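PDB 3HYO: pyridoxal kinase from Lactobacillus plantarum, which probably catalyses the ATP-dependent phosphorylation of pyridoxal to pyridoxal 5'-phosphate, as a kinase of the ribokinase clan. Local coordinates for residues V137-T142 and H175-D180; D180-D185 and A203-G208; A247-Q252 and Q259-G264. All coordinates share one frame; numbering follows the deposited sequence.

All three contacts follow one another along the chain; interactions 1 and 2 touch the ADP, and interaction 3 stands behind them. Interaction 1 pairs two neighbouring parallel strands and ends at the phosphates and ribose; the side chain of Thr179 is about 4 Å from the bound magnesium ion. Interaction 2, its centre about 16 Å away, follows strand 175-183 beyond the shared Asp180 to the end of the strand and meets the chain leaving the outermost strand 198-204, where Leu206 reads the adenine. Interaction 3, centred about 17 Å from interaction 2, touches it where Leu206 CD1 packs at 3.7 Å from Ala247 N; its Val261 side chain lies about 7 Å from ADP. Interactions 1 and 3 do not touch.

Interaction 1 (V137-T142 and H175-D180); sequences VILPNT and HAVITD. With ADP (adenosine-5'-diphosphate), chain B.
Parallel pairing of Val137 and Ile138 with His175 and Ala176 rests on two straight backbone bonds: Ile138 N donates to His175 O at 3.0 Å, and Val177 N to Ile138 O at 2.9 Å. Beyond strand 137-138 the chains stay in step, and Thr179 N still reaches Pro140 O (3.1 Å), though from 21° outside the carbonyl plane. Among the apolar contacts, Leu139 CD2 lies 3.9 Å from Val177 CB, the two side chains running side by side, while Thr179 CG2 comes crosswise to within 3.6 Å of Leu139 CB. The polar end is held by Asp180. Its OD1 takes two donors on the syn side, Thr142 N at 3.1 Å and Thr142 OG1 at 3.0 Å, from opposite faces of the carboxylate, which limits its rotation. Asn141, the N-cap of helix 142-149, turns its OD1 to Glu144 N. Thr179 serves ADP: OG1, placed between backbone N and carbonyl carbon (chi1 52°), donates to phosphate oxygen O1A. Helix 213-225 packs on Leu139 and Thr179, helix 159-167 on Ala176 and Ile178, and strands 103-106 and 186-192 flank the pair within the sheet.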
loop_
_atom_site.group_PDB
_atom_site.type_symbol
_atom_site.label_atom_id
_atom_site.label_comp_id
_atom_site.label_asym_id
_atom_site.label_seq_id
_atom_site.Cartn_x
_atom_site.Cartn_y
_atom_site.Cartn_z
ATOM N N VAL A 137 6.629 3.520 -7.418
ATOM C CA VAL A 137 6.043 4.353 -6.358
ATOM C C VAL A 137 6.131 3.609 -5.036
ATOM O O VAL A 137 5.830 2.399 -4.966
ATOM C CB VAL A 137 4.544 4.724 -6.679
ATOM C CG1 VAL A 137 3.859 5.423 -5.483
ATOM C CG2 VAL A 137 4.405 5.607 -7.945
ATOM N N ILE A 138 6.544 4.291 -3.976
ATOM C CA ILE A 138 6.423 3.725 -2.638
ATOM C C ILE A 138 5.538 4.622 -1.785
ATOM O O ILE A 138 5.505 5.856 -2.000
ATOM C CB ILE A 138 7.786 3.446 -1.934
ATOM C CG1 ILE A 138 8.576 4.776 -1.705
ATOM C CG2 ILE A 138 8.580 2.368 -2.737
ATOM C CD1 ILE A 138 9.764 4.658 -0.711
ATOM N N LEU A 139 4.813 4.039 -0.840
ATOM C CA LEU A 139 3.898 4.827 -0.029
ATOM C C LEU A 139 4.128 4.627 1.460
ATOM O O LEU A 139 3.275 4.071 2.152
ATOM C CB LEU A 139 2.447 4.491 -0.383
ATOM C CG LEU A 139 2.122 4.375 -1.873
ATOM C CD1 LEU A 139 0.920 3.469 -2.093
ATOM C CD2 LEU A 139 1.881 5.749 -2.479
ATOM N N PRO A 140 5.272 5.082 1.963
ATOM C CA PRO A 140 5.502 4.988 3.389
ATOM C C PRO A 140 4.695 6.045 4.145
ATOM O O PRO A 140 4.449 7.135 3.608
ATOM C CB PRO A 140 6.995 5.333 3.525
ATOM C CG PRO A 140 7.268 6.201 2.368
ATOM C CD PRO A 140 6.472 5.591 1.254
ATOM N N ASN A 141 4.335 5.731 5.379
ATOM C CA ASN A 141 3.987 6.777 6.326
ATOM C C ASN A 141 5.243 7.452 6.862
ATOM O O ASN A 141 6.349 7.044 6.561
ATOM C CB ASN A 141 3.097 6.259 7.465
ATOM C CG ASN A 141 3.785 5.260 8.389
ATOM O OD1 ASN A 141 4.991 5.319 8.642
ATOM N ND2 ASN A 141 2.992 4.339 8.934
ATOM N N THR A 142 5.048 8.473 7.688
ATOM C CA THR A 142 6.130 9.200 8.324
ATOM C C THR A 142 7.104 8.344 9.165
ATOM O O THR A 142 8.333 8.580 9.158
ATOM C CB THR A 142 5.531 10.352 9.148
ATOM O OG1 THR A 142 4.848 11.230 8.243
ATOM C CG2 THR A 142 6.616 11.108 9.866
ATOM N N HIS A 175 8.926 7.480 -7.524
ATOM C CA HIS A 175 8.407 8.474 -6.601
ATOM C C HIS A 175 8.220 7.930 -5.199
ATOM O O HIS A 175 7.616 6.864 -5.031
ATOM C CB HIS A 175 7.046 8.975 -7.096
ATOM C CG HIS A 175 7.049 9.441 -8.515
ATOM N ND1 HIS A 175 7.522 10.684 -8.886
ATOM C CD2 HIS A 175 6.618 8.845 -9.652
ATOM C CE1 HIS A 175 7.370 10.834 -10.192
ATOM N NE2 HIS A 175 6.834 9.730 -10.680
ATOM N N ALA A 176 8.736 8.660 -4.207
ATOM C CA ALA A 176 8.490 8.388 -2.798
ATOM C C ALA A 176 7.325 9.295 -2.404
ATOM O O ALA A 176 7.392 10.512 -2.588
ATOM C CB ALA A 176 9.719 8.705 -1.952
ATOM N N VAL A 177 6.233 8.691 -1.952
ATOM C CA VAL A 177 5.060 9.481 -1.537
ATOM C C VAL A 177 4.807 9.177 -0.080
ATOM O O VAL A 177 4.519 8.019 0.289
ATOM C CB VAL A 177 3.795 9.169 -2.410
ATOM C CG1 VAL A 177 2.608 10.020 -1.931
ATOM C CG2 VAL A 177 4.076 9.396 -3.900
ATOM N N ILE A 178 4.907 10.197 0.767
ATOM C CA ILE A 178 4.616 9.998 2.181
ATOM C C ILE A 178 3.126 10.254 2.389
ATOM O O ILE A 178 2.637 11.261 1.936
ATOM C CB ILE A 178 5.502 10.871 3.104
ATOM C CG1 ILE A 178 6.979 10.510 2.905
ATOM C CG2 ILE A 178 5.068 10.719 4.568
ATOM C CD1 ILE A 178 7.943 11.364 3.757
ATOM N N THR A 179 2.409 9.339 3.058
ATOM C CA THR A 179 0.925 9.266 2.905
ATOM C C THR A 179 -0.018 9.750 4.027
ATOM O O THR A 179 -1.256 9.814 3.827
ATOM C CB THR A 179 0.482 7.830 2.647
ATOM O OG1 THR A 179 1.054 7.011 3.672
ATOM C CG2 THR A 179 0.923 7.356 1.244
ATOM N N ASP A 180 0.545 10.051 5.180
ATOM C CA ASP A 180 -0.248 10.453 6.325
ATOM C C ASP A 180 0.246 11.802 6.871
ATOM O O ASP A 180 0.318 11.994 8.084
ATOM C CB ASP A 180 -0.097 9.394 7.410
ATOM C CG ASP A 180 1.354 9.256 7.900
ATOM O OD1 ASP A 180 2.292 9.906 7.341
ATOM O OD2 ASP A 180 1.548 8.476 8.856
HETATM P PB ADP B . -2.737 3.526 7.087
HETATM O O1B ADP B . -2.550 3.897 8.483
HETATM O O2B ADP B . -1.502 3.326 6.342
HETATM O O3B ADP B . -3.764 2.511 7.033
HETATM P PA ADP B . -2.695 6.237 5.998
HETATM O O1A ADP B . -1.635 6.267 4.976
HETATM O O2A ADP B . -2.509 6.846 7.313
HETATM O O3A ADP B . -3.249 4.737 6.221
HETATM O "O5'" ADP B . -4.069 6.739 5.393
HETATM C "C5'" ADP B . -4.257 6.586 4.042
HETATM C "C4'" ADP B . -5.111 7.756 3.622
HETATM O "O4'" ADP B . -6.430 7.563 4.009
HETATM C "C3'" ADP B . -4.685 9.098 4.218
HETATM O "O3'" ADP B . -3.752 9.619 3.366
HETATM C "C2'" ADP B . -5.939 9.858 4.037
HETATM O "O2'" ADP B . -6.053 10.038 2.647
HETATM C "C1'" ADP B . -6.986 8.816 4.385
HETATM N N9 ADP B . -7.396 8.928 5.806
HETATM C C8 ADP B . -6.951 8.204 6.803
HETATM N N7 ADP B . -7.518 8.532 7.947
HETATM C C5 ADP B . -8.339 9.513 7.704
HETATM C C6 ADP B . -9.249 10.339 8.527
HETATM N N6 ADP B . -9.379 10.147 9.855
HETATM N N1 ADP B . -9.898 11.275 7.850
HETATM C C2 ADP B . -9.786 11.459 6.541
HETATM N N3 ADP B . -9.001 10.761 5.732
HETATM C C4 ADP B . -8.266 9.778 6.270
#

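Interaction 2 (D180-D185 and A203-G208); sequences DVQRAD and ARRLPG. With ADP (adenosine-5'-diphosphate), chain B.
Asp185 O is the main acceptor between the two segments. Arg205 N donates to it at 2.8 Å, nearly straight (167°) and in the carbonyl plane, and a water donates a second hydrogen bond to it, also at 2.8 Å. The same water donates to Arg205 O at 2.7 Å, so both backbone polar groups of Arg205 are tied to Asp185, one directly and one through solvent. Beside this, the carboxylate of Asp185 makes a salt bridge to Arg204, with OD2 3.3 Å from NH1. Asp185 OD1 stands over one face of the guanidinium, toward its rim, with the planes 43° apart, and the bend of the Arg204 chain at chi3 (-68°) brings NH1 there. Arg204 O is satisfied elsewhere, by Asn243 ND2 of helix 231-251. Gln182 and Arg205 meet differently: Gln182 NE2 lies over the guanidinium face, 3.1 Å from Arg205 NE, but as both are donors this is packing and not a bond. Arg205 runs extended from CG to NE, and its CG also passes 4.0 Å from ADP N1. One residue on, the backbone reads the nucleotide: Leu206 N donates to adenine N1 at 2.8 Å, and adenine N6 donates to Leu206 O at the same length. Such main-chain pairing to the N1 and N6 edge, following the last strand of the sheet, makes this contact part of the adenine-binding site of a ribokinase-type kinase.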
loop_
_atom_site.group_PDB
_atom_site.type_symbol
_atom_site.label_atom_id
_atom_site.label_comp_id
_atom_site.label_asym_id
_atom_site.label_seq_id
_atom_site.Cartn_x
_atom_site.Cartn_y
_atom_site.Cartn_z
ATOM N N ASP A 180 0.545 10.051 5.180
ATOM C CA ASP A 180 -0.248 10.453 6.325
ATOM C C ASP A 180 0.246 11.802 6.871
ATOM O O ASP A 180 0.318 11.994 8.084
ATOM C CB ASP A 180 -0.097 9.394 7.410
ATOM C CG ASP A 180 1.354 9.256 7.900
ATOM O OD1 ASP A 180 2.292 9.906 7.341
ATOM O OD2 ASP A 180 1.548 8.476 8.856
ATOM N N VAL A 181 0.627 12.701 5.979
ATOM C CA VAL A 181 1.194 13.995 6.373
ATOM C C VAL A 181 0.032 14.906 6.748
ATOM O O VAL A 181 -0.896 15.061 5.972
ATOM C CB VAL A 181 2.011 14.628 5.241
ATOM C CG1 VAL A 181 2.495 16.019 5.632
ATOM C CG2 VAL A 181 3.203 13.718 4.883
ATOM N N GLN A 182 0.092 15.483 7.941
ATOM C CA GLN A 182 -0.959 16.412 8.399
ATOM C C GLN A 182 -0.542 17.870 8.222
ATOM O O GLN A 182 0.572 18.251 8.583
ATOM C CB GLN A 182 -1.348 16.106 9.841
ATOM C CG GLN A 182 -1.687 14.621 10.037
ATOM C CD GLN A 182 -2.674 14.346 11.156
ATOM O OE1 GLN A 182 -2.847 15.154 12.081
ATOM N NE2 GLN A 182 -3.327 13.184 11.082
ATOM N N ARG A 183 -1.416 18.666 7.609
ATOM C CA ARG A 183 -1.220 20.115 7.527
ATOM C C ARG A 183 -2.497 20.812 7.988
ATOM O O ARG A 183 -3.511 20.790 7.281
ATOM C CB ARG A 183 -0.870 20.562 6.115
ATOM C CG ARG A 183 0.579 20.313 5.700
ATOM C CD ARG A 183 0.922 21.092 4.448
ATOM N NE ARG A 183 2.268 20.783 3.956
ATOM C CZ ARG A 183 2.726 21.136 2.761
ATOM N NH1 ARG A 183 1.956 21.813 1.913
ATOM N NH2 ARG A 183 3.962 20.805 2.404
ATOM N N ALA A 184 -2.435 21.427 9.170
ATOM C CA ALA A 184 -3.594 22.075 9.775
ATOM C C ALA A 184 -4.748 21.059 9.882
ATOM O O ALA A 184 -4.612 20.028 10.565
ATOM C CB ALA A 184 -3.990 23.288 8.974
ATOM N N ASP A 185 -5.869 21.318 9.218
ATOM C CA ASP A 185 -7.015 20.395 9.364
ATOM C C ASP A 185 -7.031 19.303 8.280
ATOM O O ASP A 185 -7.997 18.540 8.178
ATOM C CB ASP A 185 -8.352 21.144 9.409
ATOM C CG ASP A 185 -8.405 22.300 8.441
ATOM O OD1 ASP A 185 -7.911 22.175 7.312
ATOM O OD2 ASP A 185 -8.930 23.365 8.820
ATOM N N ALA A 203 -6.993 16.314 2.131
ATOM C CA ALA A 203 -8.435 16.492 2.244
ATOM C C ALA A 203 -8.681 16.632 3.719
ATOM O O ALA A 203 -7.838 16.269 4.548
ATOM C CB ALA A 203 -9.184 15.272 1.688
ATOM N N ARG A 204 -9.834 17.179 4.068
ATOM C CA ARG A 204 -10.115 17.490 5.466
ATOM C C ARG A 204 -10.180 16.233 6.318
ATOM O O ARG A 204 -10.941 15.303 6.027
ATOM C CB ARG A 204 -11.412 18.305 5.562
ATOM C CG ARG A 204 -11.601 19.003 6.896
ATOM C CD ARG A 204 -12.789 19.985 6.772
ATOM N NE ARG A 204 -12.467 21.100 5.882
ATOM C CZ ARG A 204 -12.047 22.308 6.266
ATOM N NH1 ARG A 204 -11.924 22.608 7.552
ATOM N NH2 ARG A 204 -11.764 23.230 5.345
ATOM N N ARG A 205 -9.361 16.192 7.357
ATOM C CA ARG A 205 -9.292 15.019 8.235
ATOM C C ARG A 205 -10.611 14.818 8.987
ATOM O O ARG A 205 -11.168 15.786 9.531
ATOM C CB ARG A 205 -8.148 15.189 9.232
ATOM C CG ARG A 205 -7.898 13.962 10.064
ATOM C CD ARG A 205 -6.598 14.060 10.789
ATOM N NE ARG A 205 -6.360 12.857 11.588
ATOM C CZ ARG A 205 -6.441 12.813 12.919
ATOM N NH1 ARG A 205 -6.761 13.907 13.611
ATOM N NH2 ARG A 205 -6.205 11.670 13.567
ATOM N N LEU A 206 -11.096 13.567 9.034
ATOM C CA LEU A 206 -12.338 13.226 9.735
ATOM C C LEU A 206 -12.033 12.576 11.076
ATOM O O LEU A 206 -10.980 11.938 11.236
ATOM C CB LEU A 206 -13.224 12.310 8.849
ATOM C CG LEU A 206 -13.449 12.869 7.422
ATOM C CD1 LEU A 206 -14.341 11.942 6.610
ATOM C CD2 LEU A 206 -14.037 14.309 7.403
ATOM N N PRO A 207 -12.949 12.718 12.057
ATOM C CA PRO A 207 -12.655 12.205 13.392
ATOM C C PRO A 207 -12.575 10.685 13.419
ATOM O O PRO A 207 -13.313 10.006 12.693
ATOM C CB PRO A 207 -13.866 12.658 14.224
ATOM C CG PRO A 207 -14.983 12.824 13.212
ATOM C CD PRO A 207 -14.287 13.349 11.991
ATOM N N GLY A 208 -11.687 10.165 14.256
ATOM C CA GLY A 208 -11.630 8.729 14.501
ATOM C C GLY A 208 -10.435 8.114 13.810
ATOM O O GLY A 208 -9.708 8.795 13.079
HETATM P PB ADP B . -2.737 3.526 7.087
HETATM O O1B ADP B . -2.550 3.897 8.483
HETATM O O2B ADP B . -1.502 3.326 6.342
HETATM O O3B ADP B . -3.764 2.511 7.033
HETATM P PA ADP B . -2.695 6.237 5.998
HETATM O O1A ADP B . -1.635 6.267 4.976
HETATM O O2A ADP B . -2.509 6.846 7.313
HETATM O O3A ADP B . -3.249 4.737 6.221
HETATM O "O5'" ADP B . -4.069 6.739 5.393
HETATM C "C5'" ADP B . -4.257 6.586 4.042
HETATM C "C4'" ADP B . -5.111 7.756 3.622
HETATM O "O4'" ADP B . -6.430 7.563 4.009
HETATM C "C3'" ADP B . -4.685 9.098 4.218
HETATM O "O3'" ADP B . -3.752 9.619 3.366
HETATM C "C2'" ADP B . -5.939 9.858 4.037
HETATM O "O2'" ADP B . -6.053 10.038 2.647
HETATM C "C1'" ADP B . -6.986 8.816 4.385
HETATM N N9 ADP B . -7.396 8.928 5.806
HETATM C C8 ADP B . -6.951 8.204 6.803
HETATM N N7 ADP B . -7.518 8.532 7.947
HETATM C C5 ADP B . -8.339 9.513 7.704
HETATM C C6 ADP B . -9.249 10.339 8.527
HETATM N N6 ADP B . -9.379 10.147 9.855
HETATM N N1 ADP B . -9.898 11.275 7.850
HETATM C C2 ADP B . -9.786 11.459 6.541
HETATM N N3 ADP B . -9.001 10.761 5.732
HETATM C C4 ADP B . -8.266 9.778 6.270
HETATM O O HOH W 1 -10.076 18.235 10.015
#

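Interaction 3 (A247-Q252 and Q259-G264); sequences AETIAQ and QGVALG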
loop_
_atom_site.group_PDB
_atom_site.type_symbol
_atom_site.label_atom_id
_atom_site.label_comp_id
_atom_site.label_asym_id
_atom_site.label_seq_id
_atom_site.Cartn_x
_atom_site.Cartn_y
_atom_site.Cartn_z
ATOM N N ALA A 247 -15.801 8.829 5.264
ATOM C CA ALA A 247 -17.101 9.446 5.550
ATOM C C ALA A 247 -18.246 8.434 5.560
ATOM O O ALA A 247 -19.114 8.465 6.408
ATOM C CB ALA A 247 -17.371 10.622 4.551
ATOM N N GLU A 248 -18.277 7.522 4.592
ATOM C CA GLU A 248 -19.321 6.522 4.566
ATOM C C GLU A 248 -19.235 5.591 5.793
ATOM O O GLU A 248 -20.261 5.173 6.348
ATOM C CB GLU A 248 -19.223 5.686 3.273
ATOM C CG GLU A 248 -20.370 4.685 3.166
ATOM C CD GLU A 248 -20.265 3.777 1.955
ATOM O OE1 GLU A 248 -19.274 3.873 1.228
ATOM O OE2 GLU A 248 -21.193 2.978 1.744
ATOM N N THR A 249 -18.009 5.224 6.162
ATOM C CA THR A 249 -17.763 4.396 7.346
ATOM C C THR A 249 -18.405 5.025 8.590
ATOM O O THR A 249 -19.131 4.355 9.341
ATOM C CB THR A 249 -16.231 4.189 7.578
ATOM O OG1 THR A 249 -15.644 3.663 6.364
ATOM C CG2 THR A 249 -15.987 3.182 8.728
ATOM N N ILE A 250 -18.129 6.300 8.787
ATOM C CA ILE A 250 -18.715 7.063 9.931
ATOM C C ILE A 250 -20.255 7.038 9.858
ATOM O O ILE A 250 -20.931 6.774 10.873
ATOM C CB ILE A 250 -18.184 8.515 9.998
ATOM C CG1 ILE A 250 -16.661 8.545 10.147
ATOM C CG2 ILE A 250 -18.850 9.284 11.151
ATOM C CD1 ILE A 250 -16.035 9.902 9.986
ATOM N N ALA A 251 -20.801 7.270 8.658
ATOM C CA ALA A 251 -22.253 7.304 8.444
ATOM C C ALA A 251 -22.948 5.979 8.723
ATOM O O ALA A 251 -24.144 5.949 9.030
ATOM C CB ALA A 251 -22.576 7.818 7.032
ATOM N N GLN A 252 -22.202 4.869 8.672
ATOM C CA GLN A 252 -22.776 3.572 8.999
ATOM C C GLN A 252 -23.095 3.372 10.491
ATOM O O GLN A 252 -23.782 2.404 10.852
ATOM C CB GLN A 252 -21.884 2.433 8.488
ATOM C CG GLN A 252 -21.873 2.329 6.961
ATOM C CD GLN A 252 -21.093 1.110 6.470
ATOM O OE1 GLN A 252 -20.431 0.415 7.258
ATOM N NE2 GLN A 252 -21.177 0.841 5.165
ATOM N N GLN A 259 -13.862 -3.428 11.840
ATOM C CA GLN A 259 -14.080 -3.638 10.394
ATOM C C GLN A 259 -13.442 -2.512 9.596
ATOM O O GLN A 259 -13.516 -1.345 9.993
ATOM C CB GLN A 259 -15.599 -3.747 10.118
ATOM C CG GLN A 259 -16.031 -4.137 8.683
ATOM C CD GLN A 259 -15.647 -5.564 8.268
ATOM O OE1 GLN A 259 -15.494 -6.461 9.098
ATOM N NE2 GLN A 259 -15.497 -5.767 6.964
ATOM N N GLY A 260 -12.815 -2.862 8.459
ATOM C CA GLY A 260 -12.127 -1.892 7.626
ATOM C C GLY A 260 -13.090 -0.891 6.982
ATOM O O GLY A 260 -14.303 -1.092 7.002
ATOM N N VAL A 261 -12.532 0.131 6.358
ATOM C CA VAL A 261 -13.344 1.190 5.716
ATOM C C VAL A 261 -14.387 0.650 4.739
ATOM O O VAL A 261 -14.129 -0.345 4.025
ATOM C CB VAL A 261 -12.512 2.272 5.024
ATOM C CG1 VAL A 261 -11.883 3.186 6.048
ATOM C CG2 VAL A 261 -11.501 1.678 3.976
ATOM N N ALA A 262 -15.569 1.277 4.741
ATOM C CA ALA A 262 -16.627 0.948 3.791
ATOM C C ALA A 262 -16.151 1.220 2.358
ATOM O O ALA A 262 -15.423 2.196 2.105
ATOM C CB ALA A 262 -17.915 1.775 4.095
ATOM N N LEU A 263 -16.623 0.396 1.418
ATOM C CA LEU A 263 -16.215 0.495 0.009
ATOM C C LEU A 263 -17.345 0.854 -0.974
ATOM O O LEU A 263 -17.081 1.016 -2.150
ATOM C CB LEU A 263 -15.610 -0.849 -0.436
ATOM C CG LEU A 263 -14.328 -1.252 0.313
ATOM C CD1 LEU A 263 -13.884 -2.633 -0.212
ATOM C CD2 LEU A 263 -13.210 -0.255 0.141
ATOM N N GLY A 264 -18.594 0.902 -0.510
ATOM C CA GLY A 264 -19.738 1.070 -1.425
ATOM C C GLY A 264 -19.669 2.367 -2.218
ATOM O O GLY A 264 -19.808 2.354 -3.441
HETATM O O HOH W 2 -16.638 3.903 0.240
HETATM O O HOH W 3 -20.199 0.255 1.841
#
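Glu248 of helix 231-251 reaches across to the loop at Ala262 and Gly264, and its path can be traced atom by atom. From CB the chain is extended, with CG anti to the backbone N (chi1 -176°). CG then rests 3.9 Å from Ala262 CB, and CD keeps to the same methyl group. At the tip the two oxygens part: OE1 accepts from Asp265 N and from a water at 2.8 Å that also donates to Ala262 O, whereas OE2 takes a second water at 2.9 Å, itself accepting from Gly264 N at 2.9 Å. Replacing Glu248 by an alanine would probably leave Asp265 N and the two waters without their carboxylate partner and open a gap on one side of the Ala262 methyl. The next residue, Thr249, accepts through OG1 from Ala262 N at 2.9 Å (162°) and is bonded to Ala245 O of its own helix as well. Gln252 NE2 closes over the Ala262 methyl at 3.6 Å, its OE1 being bonded to Arg254 NE. The arrangement is a loop linking helices 231-251 and 264-274, with the carboxylate at the start of the second, where it bonds Asp265 N directly and Gly264 N through a water. The loop's Val261 packs on Tyr210 and on helix 213-225, about 7 Å from ADP in this ribokinase-type fold.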